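Local coordinates for uncharacterized protein (Nocardia farcinica, PDB 3ESM) that is of unknown function but has an immunoglobulin-like fold and, as a YcnI-like domain of a membrane protein, may bind copper, at residues Thr26-Glu29 and Thr30-Thr33. The protein carries 2 engineered substitutions. Sequence-based numbering, arbitrary orientation.
Sequences TESE and TAAT
The side chain of Ser28 overlaps the backbone of Thr30 and Ala31, its OG accepting both of their N-H groups. Ser28 OG lies 2.8 Å from the Ala31 N in a nearly straight bond (170°) and 3.0 Å from the Thr30 N in a somewhat more bent one (159°). The bond to the amide two residues on closes an ST turn, and the one to the amide three residues on adds a second grip on the same oxygen where the main chain reverses. With OG anti to the backbone N of Ser28 (chi1 170°), the hydroxyl lies beside its own carbonyl carbon, on the side from which the chain continues to Thr30 and Ala31. The methyl of Ala31 comes alongside the same oxygen, with CB 3.5 Å from Ser28 OG.

At the open end of the loop a second polar contact ties the two limbs together. Thr33 OG1 donates to Thr26 OG1 at 3.0 Å, the two side chains sliding past one another in opposite directions. Each hydroxyl has a further partner, Thr33 OG1 with Gln107 NE2 and Thr26 OG1 with the Val80 O, so the link is part of a short chain of hydrogen bonds running from Gln107 to Val80. Between the two polar contacts the Thr26 methyl turns to the opposite limb, CG2 lying 3.3 Å from the Ala31 O. That oxygen, also 3.5 Å from Ser28 CB, is buried by the contact and has no hydrogen-bonding partner in the model.

The limbs run almost antiparallel, their end-to-end directions 168° apart. The loop they form joins strand 18-25 of one sheet to strand 33-43 of the other in the immunoglobulin-like fold. Tyr109 of strand 100-109 packs against Thr26, Ser28, Ala31 and Thr33, placing the loop beside the end of that strand.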
ATOM      1  N   THR A  26       8.885 -12.403   1.042  1.00 30.94           N
ATOM      2  CA  THR A  26       8.135 -12.298  -0.194  1.00 31.55           C
ATOM      3  C   THR A  26       7.517 -13.650  -0.516  1.00 33.16           C
ATOM      4  O   THR A  26       8.215 -14.579  -0.908  1.00 33.82           O
ATOM      5  CB  THR A  26       9.046 -11.765  -1.335  1.00 31.94           C
ATOM      6  OG1 THR A  26       9.387 -10.404  -1.031  1.00 33.80           O
ATOM      7  CG2 THR A  26       8.318 -11.774  -2.662  1.00 31.93           C
ATOM      8  N   GLU A  27       6.207 -13.756  -0.308  1.00 34.07           N
ATOM      9  CA  GLU A  27       5.493 -15.036  -0.435  1.00 36.05           C
ATOM     10  C   GLU A  27       4.738 -15.132  -1.745  1.00 36.65           C
ATOM     11  O   GLU A  27       3.522 -15.317  -1.783  1.00 38.53           O
ATOM     12  CB  GLU A  27       4.604 -15.257   0.793  1.00 36.90           C
ATOM     13  CG  GLU A  27       5.506 -15.514   1.993  1.00 40.43           C
ATOM     14  CD  GLU A  27       4.797 -15.793   3.314  1.00 46.90           C
ATOM     15  OE1 GLU A  27       5.522 -16.218   4.245  1.00 49.09           O
ATOM     16  OE2 GLU A  27       3.556 -15.613   3.438  1.00 49.67           O
ATOM     17  N   SER A  28       5.490 -14.980  -2.820  1.00 36.56           N
ATOM     18  CA  SER A  28       4.983 -15.165  -4.149  1.00 36.80           C
ATOM     19  C   SER A  28       6.097 -15.840  -4.909  1.00 37.30           C
ATOM     20  O   SER A  28       7.277 -15.675  -4.584  1.00 37.57           O
ATOM     21  CB  SER A  28       4.684 -13.818  -4.817  1.00 36.91           C
ATOM     22  OG  SER A  28       4.414 -14.006  -6.190  1.00 36.01           O
ATOM     23  N   GLU A  29       5.737 -16.584  -5.941  1.00 37.83           N
ATOM     24  CA  GLU A  29       6.780 -17.126  -6.809  1.00 38.78           C
ATOM     25  C   GLU A  29       7.180 -16.177  -7.936  1.00 37.78           C
ATOM     26  O   GLU A  29       8.199 -16.393  -8.597  1.00 38.03           O
ATOM     27  CB  GLU A  29       6.356 -18.478  -7.361  1.00 39.43           C
ATOM     28  CG  GLU A  29       6.275 -19.507  -6.256  1.00 44.24           C
ATOM     29  CD  GLU A  29       6.062 -20.891  -6.799  1.00 50.15           C
ATOM     30  OE1 GLU A  29       5.552 -20.998  -7.940  1.00 53.05           O
ATOM     31  OE2 GLU A  29       6.419 -21.861  -6.090  1.00 53.12           O
ATOM     32  N   THR A  30       6.395 -15.126  -8.152  1.00 36.39           N
ATOM     33  CA  THR A  30       6.652 -14.224  -9.253  1.00 35.59           C
ATOM     34  C   THR A  30       6.696 -12.739  -8.884  1.00 33.93           C
ATOM     35  O   THR A  30       7.441 -11.967  -9.487  1.00 35.87           O
ATOM     36  CB  THR A  30       5.588 -14.387 -10.323  1.00 35.69           C
ATOM     37  OG1 THR A  30       4.290 -14.372  -9.697  1.00 38.50           O
ATOM     38  CG2 THR A  30       5.810 -15.726 -11.044  1.00 37.74           C
ATOM     39  N   ALA A  31       5.890 -12.334  -7.916  1.00 31.05           N
ATOM     40  CA  ALA A  31       5.755 -10.896  -7.605  1.00 29.11           C
ATOM     41  C   ALA A  31       6.705 -10.522  -6.459  1.00 27.85           C
ATOM     42  O   ALA A  31       7.070 -11.381  -5.641  1.00 28.16           O
ATOM     43  CB  ALA A  31       4.333 -10.613  -7.213  1.00 28.72           C
ATOM     44  N   ALA A  32       7.099  -9.243  -6.399  1.00 26.34           N
ATOM     45  CA  ALA A  32       8.092  -8.783  -5.426  1.00 24.71           C
ATOM     46  C   ALA A  32       7.425  -7.834  -4.435  1.00 23.65           C
ATOM     47  O   ALA A  32       6.405  -7.240  -4.766  1.00 23.89           O
ATOM     48  CB  ALA A  32       9.196  -8.041  -6.161  1.00 25.22           C
ATOM     49  N   THR A  33       7.966  -7.718  -3.232  1.00 22.67           N
ATOM     50  CA  THR A  33       7.412  -6.761  -2.280  1.00 21.55           C
ATOM     51  C   THR A  33       7.929  -5.360  -2.653  1.00 22.91           C
ATOM     52  O   THR A  33       9.149  -5.138  -2.688  1.00 22.98           O
ATOM     53  CB  THR A  33       7.848  -7.053  -0.850  1.00 23.59           C
ATOM     54  OG1 THR A  33       7.330  -8.335  -0.471  1.00 25.57           O
ATOM     55  CG2 THR A  33       7.298  -5.966   0.098  1.00 23.17           C
TER